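Local coordinates for Glyoxalase/bleomycin resistance protein/dioxygenase (Catenulispora acidiphila, PDB 4G6X), which belongs to the vicinal oxygen chelate (glyoxalase/bleomycin resistance/dioxygenase) superfamily and may act as a dioxygenase, at residues A110-R115 with I146-I151; L48-K53 with T75-E80. One frame throughout, in Å; residues are numbered along the deposited sequence.

From the N terminus, strand 29-34 and helix 37-46 lead into 48-53, and contact 2 closes when the chain, after the hairpin of strands 51-58 and 61-67, returns along 75-80. It spans the width of strand 61-67 within the first four-stranded sheet. Helix 87-96 then leads to strand 102-106, an edge strand of the second sheet, where contact 1 joins helix 109-118 to the last strand, 145-150. The two closures follow in series, neither nesting nor crossing: each belongs to one of two beta-alpha-beta-beta-beta units with the same 1-4-3-2 strand order. Their centres lie about 17 Å apart, yet they touch where Arg115 NH2 comes 3.6 Å from Leu48 O, and both reach the second subunit.

Contact 1: residues A110-R115 with I146-I151; sequences AAEYER and IQLMQI
Leu148 sets its CD2 methyl over the aliphatic part of Glu112, reaching CG at 4.4 Å, a loose van der Waals contact between strand 145-150 and helix 109-118. The Glu112 chain leaves the helix with CG anti to the backbone N (chi1 -169°), which lays its methylene against the leucine while the carboxylate is held by Arg115, one turn on. Arg115 meets that carboxylate through NE and NH2, one nitrogen to each oxygen. NE reaches OE1 of Glu112 at 3.0 Å, nearly straight but from above the carboxylate plane. NH2 meets OE2 of Glu112 at 2.7 Å on its syn side, tilted out of the plane. The buried carboxylate is thus paired at both oxygens, and Arg115 NH2 also bonds to Lys47 O. In the second beta-alpha-beta-beta-beta unit of this vicinal oxygen chelate fold, helix 109-118 packs on one face of the sheet, and strand 145-150 is one of the inner strands. Met25 of the second subunit packs on both Glu112 and Leu148. A water bridges the segments, accepting from Ala110 N at 3.2 Å and donating to Gln150 OE1 at 2.7 Å; the same amide oxygen takes a direct bond from Ile109 N, tying the helix start to the strand's end.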
ATOM      1  N   ALA A 110     -15.653 -16.939   3.601  1.00 45.39           N
ATOM      2  CA  ALA A 110     -16.371 -17.647   4.653  1.00 45.17           C
ATOM      3  C   ALA A 110     -15.426 -18.506   5.470  1.00 47.26           C
ATOM      4  O   ALA A 110     -15.451 -18.485   6.709  1.00 46.04           O
ATOM      5  CB  ALA A 110     -17.479 -18.525   4.048  1.00 50.32           C
ATOM      6  N   ALA A 111     -14.620 -19.286   4.754  1.00 47.76           N
ATOM      7  CA  ALA A 111     -13.652 -20.187   5.343  1.00 49.28           C
ATOM      8  C   ALA A 111     -12.650 -19.406   6.152  1.00 46.73           C
ATOM      9  O   ALA A 111     -12.304 -19.763   7.276  1.00 43.46           O
ATOM     10  CB  ALA A 111     -12.928 -20.934   4.237  1.00 50.63           C
ATOM     11  N   GLU A 112     -12.144 -18.323   5.564  1.00 46.85           N
ATOM     12  CA  GLU A 112     -11.125 -17.554   6.250  1.00 43.96           C
ATOM     13  C   GLU A 112     -11.670 -16.806   7.498  1.00 42.82           C
ATOM     14  O   GLU A 112     -11.022 -16.792   8.557  1.00 40.06           O
ATOM     15  CB  GLU A 112     -10.433 -16.632   5.250  1.00 44.28           C
ATOM     16  CG  GLU A 112      -9.163 -15.972   5.781  1.00 48.94           C
ATOM     17  CD  GLU A 112      -7.979 -16.910   6.002  1.00 53.00           C
ATOM     18  OE1 GLU A 112      -8.056 -18.136   5.707  1.00 59.97           O
ATOM     19  OE2 GLU A 112      -6.936 -16.408   6.488  1.00 55.74           O
ATOM     20  N   TYR A 113     -12.868 -16.229   7.379  1.00 40.05           N
ATOM     21  CA  TYR A 113     -13.578 -15.681   8.542  1.00 39.78           C
ATOM     22  C   TYR A 113     -13.668 -16.696   9.666  1.00 44.18           C
ATOM     23  O   TYR A 113     -13.406 -16.382  10.836  1.00 44.42           O
ATOM     24  CB  TYR A 113     -14.951 -15.152   8.124  1.00 40.59           C
ATOM     25  CG  TYR A 113     -15.852 -14.823   9.277  1.00 44.23           C
ATOM     26  CD1 TYR A 113     -15.635 -13.703  10.086  1.00 44.69           C
ATOM     27  CD2 TYR A 113     -16.932 -15.650   9.582  1.00 50.10           C
ATOM     28  CE1 TYR A 113     -16.490 -13.409  11.144  1.00 49.07           C
ATOM     29  CE2 TYR A 113     -17.769 -15.363  10.632  1.00 54.80           C
ATOM     30  CZ  TYR A 113     -17.536 -14.239  11.409  1.00 55.28           C
ATOM     31  OH  TYR A 113     -18.341 -13.953  12.460  1.00 55.87           O
ATOM     32  N   GLU A 114     -14.000 -17.936   9.306  1.00 45.34           N
ATOM     33  CA  GLU A 114     -14.192 -18.979  10.309  1.00 51.51           C
ATOM     34  C   GLU A 114     -12.844 -19.350  10.917  1.00 47.27           C
ATOM     35  O   GLU A 114     -12.729 -19.496  12.120  1.00 50.10           O
ATOM     36  CB  GLU A 114     -14.900 -20.227   9.713  1.00 61.41           C
ATOM     37  CG  GLU A 114     -16.076 -20.705  10.560  1.00 77.94           C
ATOM     38  CD  GLU A 114     -17.116 -19.601  10.801  1.00 87.59           C
ATOM     39  OE1 GLU A 114     -17.827 -19.232   9.839  1.00 89.40           O
ATOM     40  OE2 GLU A 114     -17.219 -19.089  11.950  1.00 98.41           O
ATOM     41  N   ARG A 115     -11.819 -19.453  10.082  1.00 45.38           N
ATOM     42  CA  ARG A 115     -10.490 -19.830  10.575  1.00 45.78           C
ATOM     43  C   ARG A 115      -9.943 -18.766  11.524  1.00 41.92           C
ATOM     44  O   ARG A 115      -9.428 -19.058  12.603  1.00 45.31           O
ATOM     45  CB  ARG A 115      -9.521 -20.006   9.409  1.00 47.88           C
ATOM     46  CG  ARG A 115      -8.156 -20.590   9.759  1.00 51.16           C
ATOM     47  CD  ARG A 115      -7.252 -20.668   8.526  1.00 54.49           C
ATOM     48  NE  ARG A 115      -6.705 -19.383   8.098  1.00 51.10           N
ATOM     49  CZ  ARG A 115      -5.693 -18.762   8.708  1.00 57.47           C
ATOM     50  NH1 ARG A 115      -5.094 -19.295   9.778  1.00 61.08           N
ATOM     51  NH2 ARG A 115      -5.277 -17.594   8.255  1.00 49.07           N
ATOM     52  N   ILE A 146      -8.535  -4.046   8.778  1.00 28.11           N
ATOM     53  CA  ILE A 146      -7.961  -4.710   7.628  1.00 28.53           C
ATOM     54  C   ILE A 146      -9.125  -5.348   6.928  1.00 30.67           C
ATOM     55  O   ILE A 146      -9.943  -6.013   7.585  1.00 29.11           O
ATOM     56  CB  ILE A 146      -6.994  -5.816   8.040  1.00 30.49           C
ATOM     57  CG1 ILE A 146      -5.780  -5.225   8.778  1.00 33.62           C
ATOM     58  CG2 ILE A 146      -6.518  -6.636   6.835  1.00 29.54           C
ATOM     59  CD1 ILE A 146      -4.962  -4.210   7.986  1.00 33.14           C
ATOM     60  N   GLN A 147      -9.235  -5.098   5.640  1.00 28.77           N
ATOM     61  CA  GLN A 147     -10.298  -5.708   4.850  1.00 32.20           C
ATOM     62  C   GLN A 147      -9.827  -6.983   4.135  1.00 32.53           C
ATOM     63  O   GLN A 147      -8.763  -7.002   3.501  1.00 32.39           O
ATOM     64  CB  GLN A 147     -10.839  -4.676   3.850  1.00 33.71           C
ATOM     65  CG  GLN A 147     -12.071  -5.068   3.064  1.00 34.42           C
ATOM     66  CD  GLN A 147     -12.446  -4.015   2.047  1.00 38.99           C
ATOM     67  OE1 GLN A 147     -11.660  -3.648   1.178  1.00 46.77           O
ATOM     68  NE2 GLN A 147     -13.632  -3.554   2.143  1.00 46.47           N
ATOM     69  N   LEU A 148     -10.676  -8.008   4.228  1.00 32.05           N
ATOM     70  CA  LEU A 148     -10.637  -9.181   3.361  1.00 32.99           C
ATOM     71  C   LEU A 148     -11.656  -9.057   2.242  1.00 34.60           C
ATOM     72  O   LEU A 148     -12.803  -8.672   2.444  1.00 33.40           O
ATOM     73  CB  LEU A 148     -10.977 -10.408   4.152  1.00 36.35           C
ATOM     74  CG  LEU A 148      -9.931 -11.101   5.027  1.00 40.34           C
ATOM     75  CD1 LEU A 148      -8.653 -10.380   5.278  1.00 40.37           C
ATOM     76  CD2 LEU A 148     -10.511 -11.852   6.236  1.00 43.85           C
HETATM   77  N   MSE A 149     -11.226  -9.393   1.042  1.00 33.70           N
HETATM   78  CA  MSE A 149     -12.041  -9.236  -0.157  1.00 37.73           C
HETATM   79  C   MSE A 149     -12.085 -10.535  -0.913  1.00 42.37           C
HETATM   80  O   MSE A 149     -11.034 -11.088  -1.309  1.00 40.01           O
HETATM   81  CB  MSE A 149     -11.449  -8.240  -1.151  1.00 40.97           C
HETATM   82  CG  MSE A 149     -11.351  -6.788  -0.624  1.00 44.02           C
HETATM   83 SE   MSE A 149     -10.690  -5.417  -1.938  1.00 66.03          SE
HETATM   84  CE  MSE A 149     -11.810  -6.213  -3.325  1.00 43.51           C
ATOM     85  N   GLN A 150     -13.292 -10.982  -1.240  1.00 43.55           N
ATOM     86  CA  GLN A 150     -13.358 -12.286  -1.914  1.00 47.41           C
ATOM     87  C   GLN A 150     -13.204 -12.161  -3.398  1.00 57.68           C
ATOM     88  O   GLN A 150     -14.044 -11.574  -4.105  1.00 53.54           O
ATOM     89  CB  GLN A 150     -14.556 -13.129  -1.546  1.00 48.46           C
ATOM     90  CG  GLN A 150     -14.458 -14.490  -2.244  1.00 52.22           C
ATOM     91  CD  GLN A 150     -15.527 -15.438  -1.789  1.00 50.92           C
ATOM     92  OE1 GLN A 150     -15.366 -16.177  -0.825  1.00 49.73           O
ATOM     93  NE2 GLN A 150     -16.620 -15.450  -2.519  1.00 58.88           N
ATOM     94  N   ILE A 151     -12.078 -12.760  -3.804  1.00 71.87           N
ATOM     95  CA  ILE A 151     -11.536 -12.794  -5.145  1.00 70.92           C
ATOM     96  C   ILE A 151     -10.904 -14.187  -5.279  1.00 64.94           C
ATOM     97  O   ILE A 151     -11.176 -14.917  -6.256  1.00 71.87           O
ATOM     98  CB  ILE A 151     -10.468 -11.664  -5.337  1.00 80.96           C
ATOM     99  CG1 ILE A 151     -11.130 -10.266  -5.313  1.00 80.67           C
ATOM    100  CG2 ILE A 151      -9.669 -11.843  -6.629  1.00 83.94           C
ATOM    101  CD1 ILE A 151     -10.161  -9.103  -5.375  1.00 72.77           C
TER
HETATM  102  O   HOH W   1     -17.145 -17.343   0.756  1.00 54.96           O

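Contact 2: residues L48-K53 with T75-E80; sequences LGFLVK and TQLLLE
Lys53 and Gln76 cross at about a right angle, the lysine methylenes lying against the glutamine's amide. The closest approach is Lys53 CG to Gln76 CD, 3.7 Å, and Gln76 NE2 is 4.0 Å from Lys53 CE. A chi1 of 178° sets Lys53 CG beside its own carbonyl carbon and against the amide; the bend at chi2 (67°) turns the rest of the chain to bring CE near Gln76 NE2 as well, and NZ bonds to Pro72 O. Gln76, by contrast, stays extended beyond CG, and its OE1 is held by Thr65 OG1 of strand 61-67. That strand lies between the two in the first sheet, and the closest pair of CA atoms, those of Lys53 and Gln76, are 7.6 Å apart. Both side chains meet Thr65 of the intervening strand, Lys53 by packing on it.

Toward the interior, Phe50 and Leu77 point at each other. Leu77 CD2 approaches Phe50 CE2 obliquely at 4.5 Å, near the limit of apolar contact. Phe50 also stacks edge-to-face on Phe104 of the second sheet, while Met25 and Ile27 of the second subunit pack on Phe50 and Leu77 respectively, bordering this end of the contact. No hydrogen bond joins the two segments: Lys53 NZ and Gln76 OE1 bond to Pro72 O and Thr65 OG1, and what passes directly between the segments is van der Waals contact, methylene on amide where Lys53 is exposed and hydrocarbon on ring inside.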
ATOM      1  N   LEU A  48      -2.705 -14.222  10.650  1.00 31.69           N
ATOM      2  CA  LEU A  48      -3.084 -14.018   9.271  1.00 31.33           C
ATOM      3  C   LEU A  48      -2.376 -14.983   8.292  1.00 32.34           C
ATOM      4  O   LEU A  48      -2.858 -15.190   7.181  1.00 37.73           O
ATOM      5  CB  LEU A  48      -2.793 -12.586   8.844  1.00 32.14           C
ATOM      6  CG  LEU A  48      -3.585 -11.552   9.664  1.00 32.21           C
ATOM      7  CD1 LEU A  48      -3.375 -10.155   8.990  1.00 31.97           C
ATOM      8  CD2 LEU A  48      -5.068 -11.838   9.829  1.00 36.50           C
ATOM      9  N   GLY A  49      -1.254 -15.547   8.701  1.00 33.27           N
ATOM     10  CA  GLY A  49      -0.533 -16.527   7.894  1.00 35.54           C
ATOM     11  C   GLY A  49       0.527 -16.018   6.939  1.00 32.95           C
ATOM     12  O   GLY A  49       1.071 -16.793   6.109  1.00 31.97           O
ATOM     13  N   PHE A  50       0.835 -14.734   6.999  1.00 31.26           N
ATOM     14  CA  PHE A  50       1.998 -14.237   6.281  1.00 30.16           C
ATOM     15  C   PHE A  50       3.328 -14.811   6.796  1.00 30.47           C
ATOM     16  O   PHE A  50       3.445 -15.292   7.926  1.00 33.35           O
ATOM     17  CB  PHE A  50       2.066 -12.698   6.266  1.00 31.05           C
ATOM     18  CG  PHE A  50       0.894 -12.020   5.582  1.00 32.24           C
ATOM     19  CD1 PHE A  50       0.797 -11.974   4.193  1.00 35.68           C
ATOM     20  CD2 PHE A  50      -0.089 -11.410   6.323  1.00 34.31           C
ATOM     21  CE1 PHE A  50      -0.263 -11.333   3.571  1.00 36.67           C
ATOM     22  CE2 PHE A  50      -1.140 -10.742   5.713  1.00 31.75           C
ATOM     23  CZ  PHE A  50      -1.223 -10.685   4.337  1.00 32.94           C
ATOM     24  N   LEU A  51       4.325 -14.793   5.929  1.00 29.92           N
ATOM     25  CA  LEU A  51       5.670 -15.259   6.268  1.00 33.00           C
ATOM     26  C   LEU A  51       6.614 -14.071   6.344  1.00 30.65           C
ATOM     27  O   LEU A  51       6.552 -13.157   5.493  1.00 31.88           O
ATOM     28  CB  LEU A  51       6.214 -16.176   5.163  1.00 37.17           C
ATOM     29  CG  LEU A  51       5.297 -17.333   4.758  1.00 43.85           C
ATOM     30  CD1 LEU A  51       6.018 -18.150   3.695  1.00 48.23           C
ATOM     31  CD2 LEU A  51       4.949 -18.183   5.968  1.00 44.91           C
ATOM     32  N   VAL A  52       7.544 -14.109   7.288  1.00 32.09           N
ATOM     33  CA  VAL A  52       8.575 -13.031   7.318  1.00 32.55           C
ATOM     34  C   VAL A  52       9.497 -13.139   6.095  1.00 30.56           C
ATOM     35  O   VAL A  52       9.932 -14.247   5.732  1.00 31.35           O
ATOM     36  CB  VAL A  52       9.400 -13.078   8.620  1.00 34.83           C
ATOM     37  CG1 VAL A  52      10.591 -12.114   8.537  1.00 34.16           C
ATOM     38  CG2 VAL A  52       8.496 -12.738   9.795  1.00 40.63           C
ATOM     39  N   LYS A  53       9.694 -12.032   5.380  1.00 30.45           N
ATOM     40  CA  LYS A  53      10.556 -11.964   4.228  1.00 31.75           C
ATOM     41  C   LYS A  53      11.874 -11.299   4.594  1.00 33.46           C
ATOM     42  O   LYS A  53      12.930 -11.849   4.410  1.00 34.59           O
ATOM     43  CB  LYS A  53       9.867 -11.222   3.099  1.00 31.72           C
ATOM     44  CG  LYS A  53      10.687 -11.048   1.880  1.00 32.44           C
ATOM     45  CD  LYS A  53      10.927 -12.432   1.252  1.00 37.98           C
ATOM     46  CE  LYS A  53      11.335 -12.253  -0.192  1.00 42.98           C
ATOM     47  NZ  LYS A  53      11.481 -13.579  -0.847  1.00 43.75           N
ATOM     48  N   THR A  75       4.763  -9.265  -3.997  1.00 35.89           N
ATOM     49  CA  THR A  75       4.680  -8.002  -3.296  1.00 33.32           C
ATOM     50  C   THR A  75       4.892  -8.254  -1.832  1.00 32.47           C
ATOM     51  O   THR A  75       4.432  -9.271  -1.318  1.00 30.05           O
ATOM     52  CB  THR A  75       3.322  -7.365  -3.591  1.00 35.66           C
ATOM     53  OG1 THR A  75       3.184  -7.242  -5.037  1.00 41.47           O
ATOM     54  CG2 THR A  75       3.169  -6.027  -2.913  1.00 33.24           C
ATOM     55  N   GLN A  76       5.615  -7.345  -1.185  1.00 29.75           N
ATOM     56  CA  GLN A  76       5.909  -7.414   0.237  1.00 29.26           C
ATOM     57  C   GLN A  76       5.079  -6.368   0.992  1.00 28.22           C
ATOM     58  O   GLN A  76       4.726  -5.350   0.418  1.00 29.37           O
ATOM     59  CB  GLN A  76       7.379  -7.108   0.484  1.00 31.39           C
ATOM     60  CG  GLN A  76       8.284  -8.222   0.028  1.00 35.65           C
ATOM     61  CD  GLN A  76       9.762  -7.871   0.163  1.00 43.86           C
ATOM     62  OE1 GLN A  76      10.195  -7.233   1.137  1.00 41.20           O
ATOM     63  NE2 GLN A  76      10.556  -8.367  -0.776  1.00 48.07           N
ATOM     64  N   LEU A  77       4.678  -6.709   2.208  1.00 27.77           N
ATOM     65  CA  LEU A  77       3.997  -5.794   3.126  1.00 26.48           C
ATOM     66  C   LEU A  77       4.970  -5.396   4.222  1.00 25.13           C
ATOM     67  O   LEU A  77       5.445  -6.211   5.043  1.00 25.44           O
ATOM     68  CB  LEU A  77       2.748  -6.475   3.739  1.00 29.91           C
ATOM     69  CG  LEU A  77       2.038  -5.828   4.942  1.00 28.67           C
ATOM     70  CD1 LEU A  77       1.366  -4.556   4.444  1.00 31.19           C
ATOM     71  CD2 LEU A  77       1.049  -6.823   5.563  1.00 27.66           C
ATOM     72  N   LEU A  78       5.182  -4.069   4.348  1.00 27.05           N
ATOM     73  CA  LEU A  78       6.068  -3.501   5.337  1.00 25.66           C
ATOM     74  C   LEU A  78       5.228  -3.173   6.565  1.00 25.12           C
ATOM     75  O   LEU A  78       4.184  -2.549   6.400  1.00 25.80           O
ATOM     76  CB  LEU A  78       6.659  -2.168   4.796  1.00 29.30           C
ATOM     77  CG  LEU A  78       7.586  -1.390   5.730  1.00 28.41           C
ATOM     78  CD1 LEU A  78       8.899  -2.129   5.927  1.00 29.30           C
ATOM     79  CD2 LEU A  78       7.786   0.009   5.131  1.00 29.73           C
ATOM     80  N   LEU A  79       5.651  -3.674   7.713  1.00 24.74           N
ATOM     81  CA  LEU A  79       4.986  -3.453   8.990  1.00 24.49           C
ATOM     82  C   LEU A  79       5.758  -2.357   9.681  1.00 27.97           C
ATOM     83  O   LEU A  79       6.742  -2.609  10.365  1.00 30.58           O
ATOM     84  CB  LEU A  79       4.922  -4.751   9.781  1.00 27.63           C
ATOM     85  CG  LEU A  79       4.226  -5.912   9.073  1.00 28.05           C
ATOM     86  CD1 LEU A  79       4.345  -7.159   9.940  1.00 30.37           C
ATOM     87  CD2 LEU A  79       2.793  -5.586   8.698  1.00 28.72           C
ATOM     88  N   GLU A  80       5.389  -1.106   9.407  1.00 27.03           N
ATOM     89  CA  GLU A  80       6.285  -0.018   9.834  1.00 26.22           C
ATOM     90  C   GLU A  80       5.820   0.749  11.047  1.00 27.26           C
ATOM     91  O   GLU A  80       4.617   0.783  11.307  1.00 26.49           O
ATOM     92  CB  GLU A  80       6.653   0.920   8.702  1.00 39.08           C
ATOM     93  CG  GLU A  80       5.581   1.782   8.249  1.00 37.04           C
ATOM     94  CD  GLU A  80       5.999   2.762   7.119  1.00 35.29           C
ATOM     95  OE1 GLU A  80       6.829   3.691   7.266  1.00 39.88           O
ATOM     96  OE2 GLU A  80       5.397   2.589   6.063  1.00 34.60           O
TER